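Local coordinates for GXWXG domain-containing protein (Thermomonospora curvata, PDB 4MVE), which is of unknown function but pairs the GXWXG and DUF4334 sequence families in one chain built around a curled antiparallel beta sheet, at residues F39-F49 with L143-R151; M4-K12 with V25-A33. All blocks are in the same frame, centred on the assembly; numbering follows the deposited sequence.

Contact 1: F39-F49 with L143-R151; sequences FMLGTWRGGIF and LYFHLTRER
The GXWXG motif, here Gly-42 to Gly-46 on strand 42-48, places Trp-44 against Arg-149 of strand 143-149 in an antiparallel non-hydrogen-bonded pair. Arg-149 CB lies 3.9 Å from the centroid of the six-membered ring of Trp-44, a CH-pi contact over one face; CE of Met-40, modelled as selenomethionine, covers the opposite face. Trp-44 NE1 donates to Met-40 O at 2.9 Å, approaching from above the carbonyl plane. A bend at chi3 (-57°) brings a face of the Arg-149 guanidinium against Trp-44 CZ2, the two planes inclined to each other, and its two end nitrogens grip one acceptor, NH1 and NH2 to Phe-39 O at 3.0 and 2.9 Å. NH2, which also binds Asp-127 O, sits over the centre of the Phe-39 ring as a cation-pi contact. Replacing Trp-44 by alanine would probably leave Met-40 O without its indole donor and the arginine chain without the ring beneath it. The motif's last glycine, Gly-46, leaves room for Leu-147 CD2, 3.8 Å from Gly-46 CA. His-146 lays a ring face over the bare backbone of Gly-47, CE1 3.3 Å from Gly-47 CA. That imidazole turns its edge to the Phe-49 face, a T-shaped pair with planes at 71°.

Contact 2: M4-K12 with V25-A33; sequences MDAEQRLAK and VEELYDRLA
Helix segments 5-12 and 25-29 run at 136° between their N-to-C directions, axes 9.7 Å apart at closest approach, and their backbones come nearest at Ala-6 and Leu-28, CA to CA 5.1 Å. This is consistent with the small side chain of Ala-6, whose CB rests 3.6 Å from Leu-28 O and also lies over one face of the Arg-31 guanidinium. Leu-10 and Leu-28 lie alongside one another, pointing opposite ways; Leu-10 CD1 is 3.8 Å from Leu-28 CB and 3.6 Å from Leu-32 CD1. Leu-32 turns its other branch, CD2, to the aliphatic CG of Glu-7. Charged groups border these apolar contacts. With CG anti to the backbone N (chi1 -173°), Asp-5 brings OD2 to Arg-31 NH1, a 2.8 Å salt bridge through the anti lone pair, carboxylate and guanidinium nearly coplanar. Arg-9, one helical turn on, completes the salt-bridge network by weak bonds to the same OD2, while Leu-28 CD2 sits over the centre of its guanidinium. This shared carboxylate probably offsets the closeness of the two arginines. Water 4 links Glu-7 OE2 to Ala-33 N. The segments belong to two helices joined by a short loop, packed on the antiparallel sheet through Leu-10 and Tyr-29 on Val-131.

How the contacts relate
From the N terminus, contact 2 comes first: residues 4-12 and 25-33 meet across a short connection of 12 residues. Contact 1 opens only afterwards, at 39-49, and closes with 143-151 at the C terminus, spanning 93 residues that are mostly strand. The two are therefore in series, neither nesting nor crossing, yet they touch in space although their centres lie about 15 Å apart. Tyr-144 joins them: its OH stands 2.5 Å from Glu-26 OE1, a probable hydrogen bond, and its ring packs on Val-25 and Tyr-29. Phe-49 also meets Val-25, while Ile-14, later in helix 5-16, touches His-146. The helix pair is thus tied to strands 42-48 and 143-149, one from each sequence family, which pair in the sheet.

Contact 1: F39-F49 with L143-R151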
loop_
_atom_site.group_PDB
_atom_site.type_symbol
_atom_site.label_atom_id
_atom_site.label_comp_id
_atom_site.label_asym_id
_atom_site.label_seq_id
_atom_site.Cartn_x
_atom_site.Cartn_y
_atom_site.Cartn_z
ATOM N N PHE A 39 -12.033 -7.236 -1.108
ATOM C CA PHE A 39 -11.068 -7.737 -0.115
ATOM C C PHE A 39 -10.363 -6.566 0.601
ATOM O O PHE A 39 -9.939 -6.706 1.751
ATOM C CB PHE A 39 -10.020 -8.615 -0.825
ATOM C CG PHE A 39 -8.899 -9.166 0.035
ATOM C CD1 PHE A 39 -8.996 -10.433 0.604
ATOM C CD2 PHE A 39 -7.710 -8.458 0.195
ATOM C CE1 PHE A 39 -7.946 -10.945 1.383
ATOM C CE2 PHE A 39 -6.666 -8.976 0.957
ATOM C CZ PHE A 39 -6.786 -10.212 1.548
HETATM N N MSE A 40 -10.208 -5.432 -0.100
HETATM C CA MSE A 40 -9.546 -4.266 0.436
HETATM C C MSE A 40 -10.424 -3.430 1.356
HETATM O O MSE A 40 -9.877 -2.562 2.039
HETATM C CB MSE A 40 -9.016 -3.362 -0.703
HETATM C CG MSE A 40 -7.982 -4.029 -1.604
HETATM SE SE MSE A 40 -6.443 -4.756 -0.656
HETATM C CE MSE A 40 -5.877 -3.149 0.470
ATOM N N LEU A 41 -11.775 -3.639 1.362
ATOM C CA LEU A 41 -12.675 -2.805 2.154
ATOM C C LEU A 41 -12.334 -2.877 3.683
ATOM O O LEU A 41 -12.175 -3.959 4.245
ATOM C CB LEU A 41 -14.153 -3.102 1.857
ATOM C CG LEU A 41 -14.590 -2.894 0.366
ATOM C CD1 LEU A 41 -16.055 -3.205 0.162
ATOM C CD2 LEU A 41 -14.342 -1.497 -0.098
ATOM N N GLY A 42 -12.122 -1.707 4.279
ATOM C CA GLY A 42 -11.761 -1.567 5.688
ATOM C C GLY A 42 -10.605 -0.623 5.925
ATOM O O GLY A 42 -10.099 0.006 4.985
ATOM N N THR A 43 -10.176 -0.520 7.186
ATOM C CA THR A 43 -9.064 0.329 7.588
ATOM C C THR A 43 -7.814 -0.528 7.708
ATOM O O THR A 43 -7.869 -1.648 8.246
ATOM C CB THR A 43 -9.406 1.093 8.876
ATOM O OG1 THR A 43 -10.527 1.922 8.587
ATOM C CG2 THR A 43 -8.255 1.986 9.370
ATOM N N TRP A 44 -6.690 -0.002 7.191
ATOM C CA TRP A 44 -5.399 -0.693 7.212
ATOM C C TRP A 44 -4.276 0.203 7.724
ATOM O O TRP A 44 -4.233 1.402 7.400
ATOM C CB TRP A 44 -5.006 -1.212 5.808
ATOM C CG TRP A 44 -5.985 -2.131 5.143
ATOM C CD1 TRP A 44 -7.208 -1.794 4.644
ATOM C CD2 TRP A 44 -5.746 -3.501 4.732
ATOM N NE1 TRP A 44 -7.770 -2.872 3.987
ATOM C CE2 TRP A 44 -6.899 -3.935 4.035
ATOM C CE3 TRP A 44 -4.645 -4.378 4.836
ATOM C CZ2 TRP A 44 -7.002 -5.226 3.475
ATOM C CZ3 TRP A 44 -4.747 -5.653 4.284
ATOM C CH2 TRP A 44 -5.916 -6.064 3.611
ATOM N N ARG A 45 -3.358 -0.395 8.504
ATOM C CA ARG A 45 -2.131 0.235 9.021
ATOM C C ARG A 45 -1.007 -0.003 7.983
ATOM O O ARG A 45 -0.808 -1.137 7.509
ATOM C CB ARG A 45 -1.739 -0.322 10.402
ATOM C CG ARG A 45 -0.432 0.306 10.924
ATOM C CD ARG A 45 -0.057 -0.108 12.349
ATOM N NE ARG A 45 0.393 -1.502 12.453
ATOM C CZ ARG A 45 -0.326 -2.491 12.982
ATOM N NH1 ARG A 45 -1.544 -2.257 13.453
ATOM N NH2 ARG A 45 0.173 -3.719 13.050
ATOM N N GLY A 46 -0.325 1.073 7.614
ATOM C CA GLY A 46 0.718 1.012 6.602
ATOM C C GLY A 46 2.114 1.132 7.140
ATOM O O GLY A 46 2.320 1.653 8.234
ATOM N N GLY A 47 3.041 0.606 6.365
ATOM C CA GLY A 47 4.469 0.631 6.624
ATOM C C GLY A 47 5.190 0.565 5.301
ATOM O O GLY A 47 4.583 0.256 4.266
ATOM N N ILE A 48 6.471 0.900 5.310
ATOM C CA ILE A 48 7.247 0.993 4.081
ATOM C C ILE A 48 8.470 0.096 4.147
ATOM O O ILE A 48 9.130 0.027 5.181
ATOM C CB ILE A 48 7.646 2.488 3.867
ATOM C CG1 ILE A 48 6.410 3.386 3.744
ATOM C CG2 ILE A 48 8.541 2.663 2.645
ATOM C CD1 ILE A 48 6.668 4.848 4.105
ATOM N N PHE A 49 8.818 -0.524 3.025
ATOM C CA PHE A 49 9.980 -1.418 2.978
ATOM C C PHE A 49 11.314 -0.661 2.881
ATOM O O PHE A 49 12.287 -1.142 3.422
ATOM C CB PHE A 49 9.864 -2.415 1.814
ATOM C CG PHE A 49 8.783 -3.447 2.035
ATOM C CD1 PHE A 49 8.981 -4.512 2.925
ATOM C CD2 PHE A 49 7.600 -3.408 1.300
ATOM C CE1 PHE A 49 7.991 -5.485 3.107
ATOM C CE2 PHE A 49 6.618 -4.398 1.469
ATOM C CZ PHE A 49 6.822 -5.431 2.370
ATOM N N LEU A 143 7.738 1.285 -6.414
ATOM C CA LEU A 143 8.184 1.246 -5.015
ATOM C C LEU A 143 7.134 0.458 -4.163
ATOM O O LEU A 143 5.950 0.428 -4.483
ATOM C CB LEU A 143 8.489 2.666 -4.474
ATOM C CG LEU A 143 9.542 3.479 -5.315
ATOM C CD1 LEU A 143 9.542 4.961 -4.948
ATOM C CD2 LEU A 143 10.974 2.905 -5.188
ATOM N N TYR A 144 7.586 -0.202 -3.115
ATOM C CA TYR A 144 6.723 -1.089 -2.363
ATOM C C TYR A 144 6.431 -0.618 -0.961
ATOM O O TYR A 144 7.301 -0.080 -0.291
ATOM C CB TYR A 144 7.354 -2.507 -2.314
ATOM C CG TYR A 144 7.520 -3.090 -3.699
ATOM C CD1 TYR A 144 6.469 -3.751 -4.328
ATOM C CD2 TYR A 144 8.709 -2.936 -4.402
ATOM C CE1 TYR A 144 6.605 -4.251 -5.623
ATOM C CE2 TYR A 144 8.838 -3.387 -5.712
ATOM C CZ TYR A 144 7.786 -4.049 -6.318
ATOM O OH TYR A 144 7.919 -4.480 -7.617
ATOM N N PHE A 145 5.216 -0.895 -0.500
ATOM C CA PHE A 145 4.805 -0.613 0.866
ATOM C C PHE A 145 3.915 -1.772 1.359
ATOM O O PHE A 145 3.570 -2.655 0.572
ATOM C CB PHE A 145 4.115 0.775 0.969
ATOM C CG PHE A 145 2.791 0.862 0.248
ATOM C CD1 PHE A 145 2.734 1.248 -1.098
ATOM C CD2 PHE A 145 1.597 0.558 0.907
ATOM C CE1 PHE A 145 1.509 1.316 -1.776
ATOM C CE2 PHE A 145 0.375 0.607 0.232
ATOM C CZ PHE A 145 0.334 1.001 -1.103
ATOM N N HIS A 146 3.529 -1.775 2.644
ATOM C CA HIS A 146 2.680 -2.880 3.093
ATOM C C HIS A 146 1.493 -2.363 3.878
ATOM O O HIS A 146 1.520 -1.230 4.318
ATOM C CB HIS A 146 3.477 -3.940 3.888
ATOM C CG HIS A 146 4.375 -3.409 4.968
ATOM N ND1 HIS A 146 3.876 -3.026 6.204
ATOM C CD2 HIS A 146 5.716 -3.225 4.969
ATOM C CE1 HIS A 146 4.922 -2.638 6.911
ATOM N NE2 HIS A 146 6.047 -2.753 6.215
ATOM N N LEU A 147 0.410 -3.163 3.956
ATOM C CA LEU A 147 -0.797 -2.858 4.712
ATOM C C LEU A 147 -1.205 -4.061 5.525
ATOM O O LEU A 147 -1.210 -5.179 5.008
ATOM C CB LEU A 147 -1.976 -2.405 3.812
ATOM C CG LEU A 147 -1.787 -1.170 2.906
ATOM C CD1 LEU A 147 -2.927 -1.077 1.872
ATOM C CD2 LEU A 147 -1.591 0.140 3.727
ATOM N N THR A 148 -1.606 -3.806 6.778
ATOM C CA THR A 148 -2.102 -4.750 7.792
ATOM C C THR A 148 -3.516 -4.323 8.170
ATOM O O THR A 148 -3.733 -3.175 8.544
ATOM C CB THR A 148 -1.159 -4.804 9.004
ATOM O OG1 THR A 148 0.135 -5.131 8.497
ATOM C CG2 THR A 148 -1.598 -5.870 10.051
ATOM N N ARG A 149 -4.471 -5.228 8.001
ATOM C CA ARG A 149 -5.883 -4.972 8.246
ATOM C C ARG A 149 -6.169 -4.778 9.740
ATOM O O ARG A 149 -5.720 -5.577 10.562
ATOM C CB ARG A 149 -6.731 -6.136 7.676
ATOM C CG ARG A 149 -8.234 -5.862 7.620
ATOM C CD ARG A 149 -9.075 -7.117 7.390
ATOM N NE ARG A 149 -8.721 -7.859 6.165
ATOM C CZ ARG A 149 -9.202 -7.610 4.950
ATOM N NH1 ARG A 149 -10.046 -6.601 4.753
ATOM N NH2 ARG A 149 -8.841 -8.365 3.921
ATOM N N GLU A 150 -6.892 -3.695 10.082
ATOM C CA GLU A 150 -7.357 -3.417 11.449
ATOM C C GLU A 150 -8.473 -4.399 11.770
ATOM O O GLU A 150 -9.389 -4.544 10.960
ATOM C CB GLU A 150 -7.901 -1.980 11.559
ATOM C CG GLU A 150 -6.952 -0.913 12.074
ATOM C CD GLU A 150 -7.642 0.397 12.442
ATOM O OE1 GLU A 150 -6.923 1.400 12.657
ATOM O OE2 GLU A 150 -8.896 0.433 12.497
ATOM N N ARG A 151 -8.400 -5.082 12.918
ATOM C CA ARG A 151 -9.393 -6.067 13.368
ATOM C C ARG A 151 -9.775 -5.811 14.823
ATOM O O ARG A 151 -10.781 -5.156 15.092
ATOM C CB ARG A 151 -8.862 -7.499 13.196
ATOM C CG ARG A 151 -8.896 -7.997 11.753
ATOM C CD ARG A 151 -8.281 -9.375 11.615
ATOM N NE ARG A 151 -9.285 -10.422 11.394
ATOM C CZ ARG A 151 -9.062 -11.727 11.540
ATOM N NH1 ARG A 151 -7.867 -12.167 11.919
ATOM N NH2 ARG A 151 -10.036 -12.602 11.324
HETATM O O HOH W 1 -11.746 -4.877 6.846
HETATM O O HOH W 2 -10.835 -3.186 8.816
HETATM O O HOH W 3 1.558 -2.939 7.564
#

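Contact 2: M4-K12 with V25-A33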
loop_
_atom_site.group_PDB
_atom_site.type_symbol
_atom_site.label_atom_id
_atom_site.label_comp_id
_atom_site.label_asym_id
_atom_site.label_seq_id
_atom_site.Cartn_x
_atom_site.Cartn_y
_atom_site.Cartn_z
HETATM N N MSE A 4 3.125 -20.034 -0.888
HETATM C CA MSE A 4 3.751 -20.567 0.322
HETATM C C MSE A 4 4.920 -19.677 0.791
HETATM O O MSE A 4 4.699 -18.798 1.628
HETATM C CB MSE A 4 4.231 -22.010 0.103
ATOM N N ASP A 5 6.145 -19.895 0.226
ATOM C CA ASP A 5 7.411 -19.236 0.563
ATOM C C ASP A 5 7.330 -17.710 0.610
ATOM O O ASP A 5 7.609 -17.131 1.661
ATOM C CB ASP A 5 8.532 -19.657 -0.407
ATOM C CG ASP A 5 9.912 -19.138 -0.019
ATOM O OD1 ASP A 5 10.402 -19.511 1.076
ATOM O OD2 ASP A 5 10.500 -18.360 -0.810
ATOM N N ALA A 6 6.973 -17.075 -0.523
ATOM C CA ALA A 6 6.895 -15.629 -0.673
ATOM C C ALA A 6 5.981 -15.003 0.372
ATOM O O ALA A 6 6.352 -14.002 0.950
ATOM C CB ALA A 6 6.426 -15.263 -2.077
ATOM N N GLU A 7 4.805 -15.596 0.612
ATOM C CA GLU A 7 3.842 -15.109 1.601
ATOM C C GLU A 7 4.443 -15.150 3.013
ATOM O O GLU A 7 4.344 -14.168 3.736
ATOM C CB GLU A 7 2.550 -15.962 1.558
ATOM C CG GLU A 7 1.752 -15.786 0.269
ATOM C CD GLU A 7 2.150 -16.678 -0.896
ATOM O OE1 GLU A 7 3.162 -17.411 -0.787
ATOM O OE2 GLU A 7 1.451 -16.626 -1.933
ATOM N N GLN A 8 5.092 -16.258 3.373
ATOM C CA GLN A 8 5.678 -16.461 4.691
ATOM C C GLN A 8 6.862 -15.547 4.913
ATOM O O GLN A 8 6.945 -14.938 5.980
ATOM C CB GLN A 8 6.061 -17.925 4.916
ATOM C CG GLN A 8 4.830 -18.787 5.239
ATOM C CD GLN A 8 5.082 -20.277 5.401
ATOM O OE1 GLN A 8 4.161 -21.046 5.719
ATOM N NE2 GLN A 8 6.315 -20.737 5.183
ATOM N N ARG A 9 7.747 -15.409 3.898
ATOM C CA ARG A 9 8.887 -14.500 3.962
ATOM C C ARG A 9 8.418 -13.042 4.090
ATOM O O ARG A 9 8.992 -12.279 4.872
ATOM C CB ARG A 9 9.761 -14.643 2.719
ATOM C CG ARG A 9 10.759 -15.765 2.788
ATOM C CD ARG A 9 12.023 -15.323 2.078
ATOM N NE ARG A 9 12.134 -15.899 0.735
ATOM C CZ ARG A 9 12.937 -15.441 -0.225
ATOM N NH1 ARG A 9 13.687 -14.361 -0.019
ATOM N NH2 ARG A 9 12.984 -16.051 -1.405
ATOM N N LEU A 10 7.379 -12.651 3.330
ATOM C CA LEU A 10 6.921 -11.262 3.381
ATOM C C LEU A 10 6.173 -10.960 4.670
ATOM O O LEU A 10 6.342 -9.881 5.210
ATOM C CB LEU A 10 6.065 -10.883 2.171
ATOM C CG LEU A 10 6.827 -10.626 0.852
ATOM C CD1 LEU A 10 5.847 -10.528 -0.301
ATOM C CD2 LEU A 10 7.661 -9.314 0.902
ATOM N N ALA A 11 5.400 -11.917 5.194
ATOM C CA ALA A 11 4.639 -11.726 6.426
ATOM C C ALA A 11 5.586 -11.404 7.598
ATOM O O ALA A 11 5.289 -10.514 8.400
ATOM C CB ALA A 11 3.792 -12.971 6.720
ATOM N N LYS A 12 6.730 -12.092 7.668
ATOM C CA LYS A 12 7.731 -11.910 8.733
ATOM C C LYS A 12 8.337 -10.503 8.688
ATOM O O LYS A 12 8.501 -9.874 9.739
ATOM C CB LYS A 12 8.843 -12.980 8.640
ATOM C CG LYS A 12 8.442 -14.309 9.276
ATOM C CD LYS A 12 9.391 -15.460 8.947
ATOM C CE LYS A 12 10.502 -15.643 9.948
ATOM N NZ LYS A 12 11.136 -16.989 9.828
ATOM N N VAL A 25 11.958 -7.346 -2.635
ATOM C CA VAL A 25 10.503 -7.285 -2.443
ATOM C C VAL A 25 9.800 -7.626 -3.767
ATOM O O VAL A 25 8.826 -8.386 -3.771
ATOM C CB VAL A 25 9.969 -5.944 -1.851
ATOM C CG1 VAL A 25 8.435 -5.990 -1.734
ATOM C CG2 VAL A 25 10.591 -5.657 -0.476
ATOM N N GLU A 26 10.306 -7.065 -4.873
ATOM C CA GLU A 26 9.772 -7.270 -6.204
ATOM C C GLU A 26 9.770 -8.751 -6.558
ATOM O O GLU A 26 8.769 -9.224 -7.099
ATOM C CB GLU A 26 10.576 -6.467 -7.222
ATOM C CG GLU A 26 10.174 -6.718 -8.662
ATOM C CD GLU A 26 10.436 -5.514 -9.535
ATOM O OE1 GLU A 26 9.688 -4.517 -9.406
ATOM O OE2 GLU A 26 11.456 -5.526 -10.260
ATOM N N GLU A 27 10.876 -9.482 -6.259
ATOM C CA GLU A 27 10.958 -10.929 -6.534
ATOM C C GLU A 27 9.849 -11.657 -5.775
ATOM O O GLU A 27 9.165 -12.514 -6.329
ATOM C CB GLU A 27 12.334 -11.528 -6.141
ATOM C CG GLU A 27 13.502 -11.140 -7.031
ATOM C CD GLU A 27 14.881 -11.159 -6.382
ATOM O OE1 GLU A 27 15.013 -11.651 -5.237
ATOM O OE2 GLU A 27 15.835 -10.666 -7.029
ATOM N N LEU A 28 9.643 -11.270 -4.528
ATOM C CA LEU A 28 8.633 -11.906 -3.699
ATOM C C LEU A 28 7.205 -11.489 -4.128
ATOM O O LEU A 28 6.322 -12.346 -4.227
ATOM C CB LEU A 28 8.901 -11.614 -2.210
ATOM C CG LEU A 28 10.179 -12.302 -1.624
ATOM C CD1 LEU A 28 10.591 -11.676 -0.285
ATOM C CD2 LEU A 28 9.968 -13.800 -1.418
ATOM N N TYR A 29 7.010 -10.205 -4.463
ATOM C CA TYR A 29 5.739 -9.678 -4.925
ATOM C C TYR A 29 5.232 -10.392 -6.184
ATOM O O TYR A 29 4.047 -10.750 -6.246
ATOM C CB TYR A 29 5.894 -8.183 -5.183
ATOM C CG TYR A 29 4.637 -7.477 -5.656
ATOM C CD1 TYR A 29 4.375 -7.315 -7.011
ATOM C CD2 TYR A 29 3.766 -6.880 -4.746
ATOM C CE1 TYR A 29 3.237 -6.633 -7.452
ATOM C CE2 TYR A 29 2.662 -6.145 -5.174
ATOM C CZ TYR A 29 2.384 -6.058 -6.528
ATOM O OH TYR A 29 1.291 -5.350 -6.945
ATOM N N ASP A 30 6.112 -10.599 -7.177
ATOM C CA ASP A 30 5.752 -11.236 -8.452
ATOM C C ASP A 30 5.213 -12.673 -8.283
ATOM O O ASP A 30 4.574 -13.171 -9.191
ATOM C CB ASP A 30 6.938 -11.226 -9.425
ATOM C CG ASP A 30 7.285 -9.838 -9.969
ATOM O OD1 ASP A 30 6.431 -8.914 -9.854
ATOM O OD2 ASP A 30 8.389 -9.682 -10.534
ATOM N N ARG A 31 5.418 -13.299 -7.114
ATOM C CA ARG A 31 4.958 -14.657 -6.818
ATOM C C ARG A 31 3.632 -14.628 -6.031
ATOM O O ARG A 31 3.055 -15.682 -5.758
ATOM C CB ARG A 31 6.054 -15.418 -6.046
ATOM C CG ARG A 31 7.158 -15.918 -6.978
ATOM C CD ARG A 31 8.525 -16.037 -6.337
ATOM N NE ARG A 31 8.552 -17.028 -5.266
ATOM C CZ ARG A 31 9.463 -17.055 -4.302
ATOM N NH1 ARG A 31 9.402 -17.977 -3.349
ATOM N NH2 ARG A 31 10.441 -16.153 -4.276
ATOM N N LEU A 32 3.126 -13.429 -5.720
ATOM C CA LEU A 32 1.895 -13.278 -4.959
ATOM C C LEU A 32 0.657 -13.307 -5.820
ATOM O O LEU A 32 0.675 -12.976 -7.011
ATOM C CB LEU A 32 1.897 -11.995 -4.108
ATOM C CG LEU A 32 3.024 -11.841 -3.054
ATOM C CD1 LEU A 32 2.913 -10.496 -2.377
ATOM C CD2 LEU A 32 3.008 -12.983 -2.002
ATOM N N ALA A 33 -0.438 -13.721 -5.182
ATOM C CA ALA A 33 -1.749 -13.839 -5.786
ATOM C C ALA A 33 -2.466 -12.481 -5.842
ATOM O O ALA A 33 -2.366 -11.695 -4.899
ATOM C CB ALA A 33 -2.592 -14.846 -5.000
HETATM O O HOH W 4 -0.566 -14.532 -2.139
#